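Local structure of DUF7790 domain-containing protein (Leptospira interrogans serogroup Icterohaemorrhagiae serovar copenhageni, 6ULO) at residues F136-P139 and E140-K144; N160-L163 and S164-N168; E177-S180 and Y181-L185; Y232-E235 and F236-S239; S256-K259 and D260-P263. The protein is of unknown function, probably membrane-attached in its full-length form, and belongs to a family grouped with the Rossmann-like NADP-binding folds. All coordinates share one frame; numbering follows the deposited sequence.

Contact 1 of 5, residues F136-P139 and E140-K144; sequences FSDP and EVYKK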
# COMPACT_ATOMS: atom_id res chain seq x y z
N PHE A 136 8.91 22.82 -0.91
CA PHE A 136 9.84 22.23 -1.87
C PHE A 136 10.60 23.34 -2.57
O PHE A 136 10.09 24.45 -2.71
CB PHE A 136 9.08 21.44 -2.97
CG PHE A 136 8.22 20.33 -2.43
CD1 PHE A 136 8.75 19.07 -2.20
CD2 PHE A 136 6.88 20.54 -2.17
CE1 PHE A 136 7.97 18.05 -1.71
CE2 PHE A 136 6.08 19.53 -1.66
CZ PHE A 136 6.64 18.29 -1.45
N SER A 137 11.79 23.01 -3.07
CA SER A 137 12.47 23.94 -3.97
C SER A 137 11.90 23.87 -5.38
O SER A 137 12.04 24.83 -6.13
CB SER A 137 13.99 23.66 -4.04
OG SER A 137 14.59 24.07 -2.83
N ASP A 138 11.29 22.74 -5.75
CA ASP A 138 10.65 22.55 -7.05
C ASP A 138 9.16 22.27 -6.83
O ASP A 138 8.65 21.19 -7.18
CB ASP A 138 11.31 21.45 -7.88
CG ASP A 138 11.42 20.10 -7.15
OD1 ASP A 138 11.23 20.00 -5.91
OD2 ASP A 138 11.76 19.13 -7.87
N PRO A 139 8.42 23.20 -6.23
CA PRO A 139 7.04 22.88 -5.87
C PRO A 139 6.16 22.64 -7.06
O PRO A 139 5.12 21.97 -6.89
CB PRO A 139 6.58 24.12 -5.11
CG PRO A 139 7.45 25.25 -5.71
CD PRO A 139 8.78 24.58 -5.86
N GLU A 140 6.47 23.17 -8.24
CA GLU A 140 5.57 22.97 -9.38
C GLU A 140 5.43 21.50 -9.75
O GLU A 140 4.38 21.10 -10.25
CB GLU A 140 6.05 23.77 -10.58
CG GLU A 140 5.01 23.97 -11.66
CD GLU A 140 3.78 24.79 -11.23
OE1 GLU A 140 3.78 25.49 -10.19
OE2 GLU A 140 2.77 24.76 -11.97
N VAL A 141 6.46 20.67 -9.52
CA VAL A 141 6.35 19.24 -9.75
C VAL A 141 5.15 18.70 -8.99
O VAL A 141 4.34 17.91 -9.52
CB VAL A 141 7.66 18.54 -9.32
CG1 VAL A 141 7.50 17.04 -9.30
CG2 VAL A 141 8.82 18.94 -10.26
N TYR A 142 5.02 19.13 -7.73
CA TYR A 142 3.99 18.63 -6.84
C TYR A 142 2.66 19.34 -7.05
O TYR A 142 1.61 18.70 -6.91
CB TYR A 142 4.48 18.71 -5.38
CG TYR A 142 5.77 17.93 -5.24
CD1 TYR A 142 5.76 16.57 -4.95
CD2 TYR A 142 7.02 18.55 -5.47
CE1 TYR A 142 6.96 15.85 -4.89
CE2 TYR A 142 8.18 17.85 -5.42
CZ TYR A 142 8.16 16.52 -5.12
OH TYR A 142 9.38 15.87 -5.08
N LYS A 143 2.67 20.63 -7.42
CA LYS A 143 1.41 21.30 -7.73
C LYS A 143 0.74 20.67 -8.94
O LYS A 143 -0.48 20.51 -8.97
CB LYS A 143 1.63 22.80 -7.95
CG LYS A 143 2.08 23.53 -6.73
CD LYS A 143 2.32 25.02 -7.04
CE LYS A 143 1.58 25.92 -6.12
NZ LYS A 143 1.83 27.35 -6.43
N LYS A 144 1.53 20.29 -9.95
CA LYS A 144 0.97 19.62 -11.11
C LYS A 144 0.35 18.29 -10.70
O LYS A 144 -0.76 17.96 -11.12
CB LYS A 144 2.06 19.38 -12.15
CG LYS A 144 2.53 20.62 -12.91
CD LYS A 144 3.60 20.19 -13.92
CE LYS A 144 4.11 21.34 -14.72
NZ LYS A 144 2.97 22.09 -15.26
O HOH W 1 10.90 16.52 -7.62

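Contact 2 of 5, residues N160-L163 and S164-N168; sequences NLML and SKKYN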
# COMPACT_ATOMS: atom_id res chain seq x y z
N ASN A 160 -15.10 6.49 0.09
CA ASN A 160 -14.66 5.85 1.32
C ASN A 160 -15.55 6.20 2.50
O ASN A 160 -15.80 5.35 3.35
CB ASN A 160 -13.20 6.21 1.65
CG ASN A 160 -12.21 5.47 0.78
OD1 ASN A 160 -12.56 4.53 0.08
ND2 ASN A 160 -10.98 5.91 0.80
N LEU A 161 -15.98 7.46 2.59
CA LEU A 161 -16.87 7.81 3.68
C LEU A 161 -18.17 7.01 3.57
O LEU A 161 -18.63 6.41 4.54
CB LEU A 161 -17.15 9.30 3.65
CG LEU A 161 -18.19 9.83 4.63
CD1 LEU A 161 -17.82 9.46 6.03
CD2 LEU A 161 -18.35 11.33 4.45
N MET A 162 -18.74 6.97 2.37
CA MET A 162 -19.93 6.17 2.13
C MET A 162 -19.74 4.71 2.53
O MET A 162 -20.59 4.14 3.22
CB MET A 162 -20.31 6.32 0.66
CG MET A 162 -21.58 5.58 0.24
SD MET A 162 -21.36 3.77 -0.02
CE MET A 162 -20.41 3.78 -1.52
N LEU A 163 -18.62 4.09 2.13
CA LEU A 163 -18.38 2.67 2.41
C LEU A 163 -18.21 2.41 3.90
O LEU A 163 -18.70 1.40 4.42
CB LEU A 163 -17.10 2.24 1.69
CG LEU A 163 -17.16 2.19 0.16
CD1 LEU A 163 -15.76 2.00 -0.38
CD2 LEU A 163 -18.09 1.08 -0.36
N SER A 164 -17.48 3.29 4.58
CA SER A 164 -17.27 3.14 6.02
C SER A 164 -18.60 3.11 6.77
O SER A 164 -18.76 2.37 7.74
CB SER A 164 -16.41 4.29 6.54
OG SER A 164 -17.20 5.46 6.66
N LYS A 165 -19.59 3.90 6.32
CA LYS A 165 -20.90 3.86 6.96
C LYS A 165 -21.71 2.67 6.49
O LYS A 165 -22.41 2.04 7.30
CB LYS A 165 -21.64 5.16 6.69
CG LYS A 165 -20.97 6.32 7.35
CD LYS A 165 -21.84 7.56 7.32
CE LYS A 165 -21.37 8.56 8.37
NZ LYS A 165 -22.25 9.78 8.40
N LYS A 166 -21.64 2.35 5.20
CA LYS A 166 -22.44 1.26 4.63
C LYS A 166 -22.10 -0.06 5.27
O LYS A 166 -22.99 -0.87 5.56
CB LYS A 166 -22.23 1.21 3.12
CG LYS A 166 -22.90 0.04 2.42
CD LYS A 166 -22.68 0.13 0.91
CE LYS A 166 -23.35 -1.05 0.18
NZ LYS A 166 -23.09 -0.95 -1.28
N TYR A 167 -20.80 -0.31 5.48
CA TYR A 167 -20.35 -1.56 6.06
C TYR A 167 -19.97 -1.43 7.51
O TYR A 167 -19.51 -2.40 8.11
CB TYR A 167 -19.23 -2.19 5.23
CG TYR A 167 -19.69 -2.50 3.84
CD1 TYR A 167 -20.54 -3.58 3.60
CD2 TYR A 167 -19.33 -1.71 2.76
CE1 TYR A 167 -20.98 -3.86 2.32
CE2 TYR A 167 -19.78 -1.99 1.48
CZ TYR A 167 -20.58 -3.06 1.26
OH TYR A 167 -21.01 -3.32 -0.01
N ASN A 168 -20.14 -0.24 8.10
CA ASN A 168 -19.96 -0.04 9.54
C ASN A 168 -18.57 -0.49 10.00
O ASN A 168 -18.43 -1.36 10.85
CB ASN A 168 -21.06 -0.71 10.38
CG ASN A 168 -21.00 -0.29 11.86
OD1 ASN A 168 -20.44 0.76 12.21
ND2 ASN A 168 -21.56 -1.12 12.74

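Contact 3 of 5, residues E177-S180 and Y181-L185; sequences EQYS and YIRKL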
# COMPACT_ATOMS: atom_id res chain seq x y z
N GLU A 177 -9.00 7.85 15.98
CA GLU A 177 -7.84 7.11 16.48
C GLU A 177 -6.99 6.57 15.34
O GLU A 177 -5.75 6.68 15.39
CB GLU A 177 -8.29 5.98 17.40
CG GLU A 177 -7.14 5.29 18.09
CD GLU A 177 -7.59 4.17 19.01
OE1 GLU A 177 -8.79 3.81 18.95
OE2 GLU A 177 -6.75 3.66 19.78
N GLN A 178 -7.61 6.01 14.30
CA GLN A 178 -6.83 5.49 13.18
C GLN A 178 -6.17 6.62 12.40
O GLN A 178 -5.02 6.49 11.97
CB GLN A 178 -7.67 4.55 12.30
CG GLN A 178 -8.04 3.28 13.06
CD GLN A 178 -8.83 2.29 12.24
OE1 GLN A 178 -8.90 2.38 11.00
NE2 GLN A 178 -9.42 1.31 12.93
N TYR A 179 -6.85 7.75 12.27
CA TYR A 179 -6.23 8.92 11.65
C TYR A 179 -4.98 9.33 12.43
O TYR A 179 -3.90 9.55 11.86
CB TYR A 179 -7.21 10.10 11.56
CG TYR A 179 -6.51 11.28 10.92
CD1 TYR A 179 -6.35 11.34 9.54
CD2 TYR A 179 -5.95 12.30 11.68
CE1 TYR A 179 -5.65 12.36 8.94
CE2 TYR A 179 -5.27 13.33 11.09
CZ TYR A 179 -5.12 13.36 9.72
OH TYR A 179 -4.40 14.37 9.10
N SER A 180 -5.12 9.44 13.76
CA SER A 180 -4.00 9.86 14.59
C SER A 180 -2.82 8.90 14.48
O SER A 180 -1.66 9.33 14.50
CB SER A 180 -4.47 9.95 16.04
OG SER A 180 -3.41 10.37 16.85
N TYR A 181 -3.09 7.60 14.33
CA TYR A 181 -2.01 6.62 14.21
C TYR A 181 -1.21 6.87 12.94
O TYR A 181 0.03 6.88 12.95
CB TYR A 181 -2.61 5.20 14.21
CG TYR A 181 -1.54 4.14 14.20
CD1 TYR A 181 -0.96 3.69 15.39
CD2 TYR A 181 -1.04 3.62 13.02
CE1 TYR A 181 0.05 2.74 15.39
CE2 TYR A 181 0.00 2.70 13.02
CZ TYR A 181 0.51 2.26 14.20
OH TYR A 181 1.53 1.35 14.22
N ILE A 182 -1.91 7.06 11.81
CA ILE A 182 -1.23 7.33 10.54
C ILE A 182 -0.51 8.67 10.59
O ILE A 182 0.64 8.80 10.13
CB ILE A 182 -2.25 7.26 9.38
CG1 ILE A 182 -2.71 5.80 9.19
CG2 ILE A 182 -1.69 7.84 8.10
CD1 ILE A 182 -1.57 4.81 8.86
N ARG A 183 -1.14 9.69 11.18
CA ARG A 183 -0.48 10.99 11.27
C ARG A 183 0.79 10.91 12.11
O ARG A 183 1.80 11.56 11.78
CB ARG A 183 -1.43 12.02 11.86
CG ARG A 183 -0.75 13.39 12.01
CD ARG A 183 -1.71 14.52 12.27
NE ARG A 183 -1.05 15.82 12.19
CZ ARG A 183 -0.84 16.61 13.23
NH1 ARG A 183 -1.26 16.23 14.44
NH2 ARG A 183 -0.25 17.78 13.05
N LYS A 184 0.76 10.12 13.18
CA LYS A 184 1.95 9.96 14.01
C LYS A 184 3.11 9.38 13.20
O LYS A 184 4.23 9.91 13.22
CB LYS A 184 1.63 9.08 15.21
CG LYS A 184 2.84 8.89 16.12
CD LYS A 184 2.54 7.94 17.24
CE LYS A 184 3.68 7.80 18.22
NZ LYS A 184 3.55 6.53 18.96
N LEU A 185 2.84 8.32 12.42
CA LEU A 185 3.87 7.79 11.53
C LEU A 185 4.36 8.85 10.55
O LEU A 185 5.57 8.94 10.28
CB LEU A 185 3.35 6.57 10.77
CG LEU A 185 2.94 5.37 11.61
CD1 LEU A 185 2.47 4.22 10.67
CD2 LEU A 185 4.09 4.90 12.52

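Contact 4 of 5, residues Y232-E235 and F236-S239; sequences YPQE and FKNS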
# COMPACT_ATOMS: atom_id res chain seq x y z
N TYR A 232 5.31 -14.66 -12.64
CA TYR A 232 6.41 -14.29 -11.74
C TYR A 232 7.76 -14.50 -12.39
O TYR A 232 8.09 -15.63 -12.76
CB TYR A 232 6.35 -15.15 -10.49
CG TYR A 232 5.06 -15.00 -9.71
CD1 TYR A 232 4.69 -13.77 -9.17
CD2 TYR A 232 4.21 -16.09 -9.49
CE1 TYR A 232 3.54 -13.61 -8.44
CE2 TYR A 232 3.05 -15.94 -8.76
CZ TYR A 232 2.71 -14.70 -8.24
OH TYR A 232 1.55 -14.60 -7.51
N PRO A 233 8.58 -13.45 -12.53
CA PRO A 233 9.94 -13.62 -13.06
C PRO A 233 10.96 -13.80 -11.93
O PRO A 233 10.66 -13.59 -10.74
CB PRO A 233 10.18 -12.29 -13.78
CG PRO A 233 9.49 -11.31 -12.85
CD PRO A 233 8.23 -12.03 -12.36
N GLN A 234 12.19 -14.12 -12.32
CA GLN A 234 13.23 -14.44 -11.36
C GLN A 234 13.51 -13.30 -10.38
O GLN A 234 13.70 -13.55 -9.18
CB GLN A 234 14.50 -14.82 -12.10
CG GLN A 234 15.54 -15.43 -11.23
CD GLN A 234 15.06 -16.71 -10.62
OE1 GLN A 234 14.55 -17.60 -11.32
NE2 GLN A 234 15.19 -16.83 -9.30
N GLU A 235 13.58 -12.06 -10.85
CA GLU A 235 13.94 -10.98 -9.92
C GLU A 235 12.89 -10.82 -8.83
O GLU A 235 13.23 -10.54 -7.68
CB GLU A 235 14.18 -9.67 -10.66
CG GLU A 235 15.53 -9.57 -11.41
CD GLU A 235 16.83 -9.65 -10.53
OE1 GLU A 235 16.83 -9.39 -9.29
OE2 GLU A 235 17.91 -9.95 -11.10
N PHE A 236 11.61 -11.02 -9.16
CA PHE A 236 10.55 -10.93 -8.16
C PHE A 236 10.63 -12.10 -7.20
O PHE A 236 10.48 -11.93 -5.98
CB PHE A 236 9.20 -10.89 -8.88
CG PHE A 236 8.02 -10.87 -7.96
CD1 PHE A 236 7.48 -9.68 -7.53
CD2 PHE A 236 7.37 -12.04 -7.59
CE1 PHE A 236 6.35 -9.66 -6.69
CE2 PHE A 236 6.26 -12.03 -6.77
CZ PHE A 236 5.74 -10.84 -6.30
N LYS A 237 10.91 -13.30 -7.72
CA LYS A 237 11.08 -14.43 -6.82
C LYS A 237 12.21 -14.15 -5.83
O LYS A 237 12.05 -14.36 -4.62
CB LYS A 237 11.40 -15.68 -7.63
CG LYS A 237 10.27 -16.16 -8.53
CD LYS A 237 10.74 -17.32 -9.42
CE LYS A 237 9.59 -17.89 -10.19
NZ LYS A 237 10.05 -19.04 -11.00
N ASN A 238 13.36 -13.69 -6.32
CA ASN A 238 14.48 -13.42 -5.44
C ASN A 238 14.15 -12.35 -4.41
O ASN A 238 14.50 -12.48 -3.23
CB ASN A 238 15.70 -12.95 -6.24
CG ASN A 238 16.33 -14.04 -7.02
OD1 ASN A 238 16.03 -15.23 -6.84
ND2 ASN A 238 17.22 -13.66 -7.90
N SER A 239 13.47 -11.28 -4.83
CA SER A 239 13.21 -10.22 -3.87
C SER A 239 12.21 -10.66 -2.80
O SER A 239 12.40 -10.33 -1.62
CB SER A 239 12.80 -8.90 -4.54
OG SER A 239 11.61 -9.08 -5.26
O HOH W 2 12.03 -18.05 -12.60
O HOH W 3 18.25 -10.92 -7.57

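Contact 5 of 5, residues S256-K259 and D260-P263; sequences SVRK and DLFP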
# COMPACT_ATOMS: atom_id res chain seq x y z
N SER A 256 -9.32 -10.30 -10.52
CA SER A 256 -10.53 -9.89 -11.22
C SER A 256 -10.92 -10.85 -12.33
O SER A 256 -11.72 -10.48 -13.18
CB SER A 256 -10.35 -8.46 -11.77
OG SER A 256 -9.27 -8.38 -12.69
N VAL A 257 -10.35 -12.05 -12.34
CA VAL A 257 -10.62 -13.05 -13.36
C VAL A 257 -11.19 -14.28 -12.67
O VAL A 257 -11.11 -14.44 -11.45
CB VAL A 257 -9.35 -13.41 -14.17
CG1 VAL A 257 -8.79 -12.19 -14.84
CG2 VAL A 257 -8.32 -14.02 -13.26
N ARG A 258 -11.76 -15.18 -13.48
CA ARG A 258 -12.37 -16.42 -13.00
C ARG A 258 -13.33 -16.16 -11.85
O ARG A 258 -13.26 -16.77 -10.78
CB ARG A 258 -11.32 -17.48 -12.63
CG ARG A 258 -10.54 -18.04 -13.82
CD ARG A 258 -11.45 -18.74 -14.84
NE ARG A 258 -12.28 -19.81 -14.28
CZ ARG A 258 -11.89 -21.07 -14.15
NH1 ARG A 258 -10.65 -21.42 -14.46
NH2 ARG A 258 -12.72 -21.99 -13.67
N LYS A 259 -14.28 -15.25 -12.08
CA LYS A 259 -15.24 -14.94 -11.03
C LYS A 259 -16.16 -16.12 -10.71
O LYS A 259 -16.79 -16.12 -9.65
CB LYS A 259 -16.03 -13.70 -11.41
CG LYS A 259 -17.04 -13.96 -12.49
CD LYS A 259 -17.44 -12.66 -13.18
CE LYS A 259 -18.20 -11.71 -12.29
NZ LYS A 259 -19.17 -10.84 -13.08
N ASP A 260 -16.22 -17.14 -11.59
CA ASP A 260 -16.92 -18.38 -11.23
C ASP A 260 -16.28 -19.05 -10.03
O ASP A 260 -16.97 -19.60 -9.17
CB ASP A 260 -16.99 -19.34 -12.42
CG ASP A 260 -15.61 -19.77 -12.91
OD1 ASP A 260 -14.77 -18.87 -13.21
OD2 ASP A 260 -15.36 -21.00 -12.97
N LEU A 261 -14.94 -19.02 -9.94
CA LEU A 261 -14.23 -19.59 -8.80
C LEU A 261 -14.08 -18.59 -7.67
O LEU A 261 -14.12 -18.98 -6.48
CB LEU A 261 -12.82 -20.00 -9.20
CG LEU A 261 -12.74 -21.07 -10.28
CD1 LEU A 261 -11.25 -21.31 -10.55
CD2 LEU A 261 -13.44 -22.36 -9.82
N PHE A 262 -13.94 -17.32 -8.02
CA PHE A 262 -13.51 -16.26 -7.10
C PHE A 262 -14.48 -15.10 -7.27
O PHE A 262 -14.16 -14.08 -7.90
CB PHE A 262 -12.07 -15.85 -7.41
CG PHE A 262 -11.10 -16.98 -7.32
CD1 PHE A 262 -10.85 -17.61 -6.12
CD2 PHE A 262 -10.44 -17.43 -8.46
CE1 PHE A 262 -9.94 -18.68 -6.04
CE2 PHE A 262 -9.54 -18.50 -8.38
CZ PHE A 262 -9.31 -19.13 -7.17
N PRO A 263 -15.68 -15.20 -6.71
CA PRO A 263 -16.70 -14.18 -6.99
C PRO A 263 -16.29 -12.81 -6.46
O PRO A 263 -15.62 -12.68 -5.43
CB PRO A 263 -17.96 -14.72 -6.28
CG PRO A 263 -17.73 -16.21 -6.16
CD PRO A 263 -16.23 -16.36 -5.98
O HOH W 4 -12.32 -12.74 -9.63

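Contact 1 of 5, residues F136-P139 and E140-K144
One face of the Tyr142 ring is covered by the ring of Phe136 in a face-to-face stack, and the opposite face by CG1 of Val141, offset toward the rim, while OD1 of Asp138 lies in the plane of the ring at its edge. The whole arrangement sits at the start of helix 139-166, just after the loop that leaves helix 125-135. The two rings are 3.9 Å apart between centroids and their planes differ by 10°. CD1 of Phe136 comes within 3.5 Å of CE2 of Tyr142, although the two side chains as a whole cross at about a right angle. Both residues hold CG anti to the carbonyl carbon (chi1 -59° in Phe136, -57° in Tyr142), and this choice swings the loop ring and the helix ring over one another.

Proline suits the first turn of a helix because it has no backbone N-H to leave without a partner. The O atom of Pro139 takes a bond from Lys143 N at 2.8 Å and a weak one from Tyr142 N. Just before it, Asp138 O accepts Val141 N at 3.2 Å. His98 of helix 94-109 also packs edge-to-face with Tyr142, and Lys143 NZ is bonded to Gln133 OE1 of helix 125-135, so the stack lies where three helices meet near the surface. Tyrosine suits the place because its ring stacks while the hydroxyl at the rim stays available for water: one water joins Asp138 to Tyr142, donating to Asp138 OD2 at 2.8 Å and hydrogen-bonded to Tyr142 OH at 3.0 Å.

Contact 2 of 5, residues N160-L163 and S164-N168
In the conformer described, one of two modelled for Ser164, chi1 at 77° tucks OG between the backbone N and carbonyl carbon, which turns the hydroxyl back along the helix onto the carbonyl of Leu161. Leu163 and Tyr167 hold CG anti to the carbonyl carbon instead, and their side chains run side by side in the same direction. These residues form the last turns of helix 139-166, which closes in a Schellman motif with Asn168, at positive phi, as the C-prime residue. Asparagine suits that place because it tolerates such a backbone better than most residues.

In that conformer Leu161 O is gripped twice, by Ser164 OG at 2.7 Å and by Lys165 N at 3.2 Å, and the buried serine satisfies its hydroxyl on the helix's own backbone. Tyr167 N closes the i to i+4 series on Leu163 O at 2.9 Å. SD of Met162 lies alongside CD of Lys166 at 4.0 Å, the two chains pointing the same way. Beyond the helix, Arg52 makes a cation-pi contact with Tyr167, and Asn160 ND2 is bonded to Gln173 OE1. CD2 of Leu163 meets the Tyr167 ring in its plane, at the edge, 4.0 Å from CE2.

Contact 3 of 5, residues E177-S180 and Y181-L185
Two turns of helix 176-187 make this contact, an amphipathic helix lying against helices 74-82, 94-109 and 113-120, and the main side-chain contact is the i to i+4 pair Tyr179 and Arg183. Four backbone bonds carry the turns. The shortest, Arg183 N to Tyr179 O at 2.8 Å, joins the same two residues. The others are Tyr181 N to Glu177 O at 3.0 Å, Ile182 N to Gln178 O at 3.2 Å and Lys184 N to Ser180 O at 2.9 Å.

Tyr179 has CG anti to the backbone N (chi1 180°), and Arg183 does the same before running extended as far as NE. The two long groups therefore leave the helix on one side, where CD of Arg183 approaches CE2 of the Tyr179 ring at 3.9 Å. Ring and guanidinium planes are only 7° apart, yet it is the methylene carbon that does the touching.

The polar ends serve other parts of the chain. Tyr179 OH is bonded to Ser110 O, and Arg183 gives NE to Leu107 O and NH2 to Gln108 O. An arginine fits here because one flat group can reach the carbonyls at the end of helix 94-109 while its aliphatic arm lies against the aromatic ring. Tyr181, on another side, bonds its hydroxyl to Ser84 O. Ile182 is buried against Ala80 and Leu107, as befits a branched apolar residue, and its CG1 lies 3.7 Å from Gln178 O.

Contact 4 of 5, residues Y232-E235 and F236-S239
Gln234 and Asn238, one turn apart on helix 234-241, are tied by a side-chain bond: NE2 of Gln234 donates to OD1 of Asn238 at 3.1 Å. The acceptor lies in the amide plane of Gln234, but the donor stands above the carbonyl plane of Asn238, since the two amides are turned 54° from each other. A bend at chi2 of Gln234 (62°) folds its amide toward the next turn.

The remaining ends of these amides are met by water. Gln234 OE1 receives a bond from one water at 2.9 Å, and this water accepts from Lys237 NZ at 2.7 Å. A second water donates to Glu235 OE1 at 2.7 Å and accepts from Asn238 ND2. Backbone carbonyls are used in regular fashion: Pro233 O by Lys237 N, Gln234 O by Asn238 N at 2.9 Å, and Glu235 O by Ser239 N. Pro233 holds the N-cap position, where a residue without an N-H gives up no bond.

The apolar side faces inward. Tyr232 CD1 approaches Phe236 CE2 at 3.4 Å, the rings nearly parallel but slid so far that they barely overlap, and CD of Pro233 touches CB of Phe236 at 3.8 Å. Tyr232 OH is bonded to Glu227 OE2. The division is that of an amphipathic first turn: the aromatic pair packs the helix start against Leu290, and Phe236 also against Phe286, of helix 283-291, while on the other side amides, a carboxylate and an ammonium group are linked by one direct hydrogen bond and two water bridges, so that each amide end has a partner in the other amide or a water.

Contact 5 of 5, residues S256-K259 and D260-P263
Asp260 meets Arg258 through a two-pronged salt bridge within the loop that follows strand 249-255. Its OD1 takes Arg258 NE at 2.9 Å and its OD2 takes Arg258 NH2 at 2.9 Å, each through the syn lone pair, with carboxylate and guanidinium planes only 11° apart. Bends at chi2 and chi3 of Arg258 (-61° and -56°) curl the chain back to present this side-on edge.

Leu261 follows, laying CD1 over one face of the guanidinium, with CG 3.5 Å from NH2. Its N also donates to Arg258 O at 2.9 Å. Phe262 N shares that acceptor at 2.9 Å, so two successive amides close the turn on one oxygen. Phe262 O receives a nearly straight CA-H...O contact from Lys259 CA at 3.4 Å, and a water donates to both it and Val257 O. The Phe262 ring is buried against Leu300 and Met303 of helix 299-306. Pro263, with no N-H to offer, makes only a bent CA-H...O contact with Lys259 O.

The salt bridge thus spans the same residues as the turn and holds the guanidinium in the carboxylate plane beneath Leu261; the carboxylate balances the charge of Arg258, which in turn probably stabilises the charged form of Asp260.

How the contacts relate
Contacts 1 and 5 lie at the surface on opposite sides of the chain's centre, their centres about 42 Å apart, whereas contacts 2, 3 and 4 are partly buried. Contacts 1 and 2 mark the two ends of helix 139-166, one an aromatic start and the other a Schellman finish; the helix of contact 3 follows next in the chain, and contacts 2 and 3 come to about 9 Å between nearest atoms. Contacts 4 and 5 share a neighbour, helix 299-306, without touching. Rings pair in contacts 1 and 4, one conformer of a serine bonds an earlier carbonyl in contact 2, contact 3 sends its polar ends elsewhere, and contact 5 alone has a salt bridge between its segments.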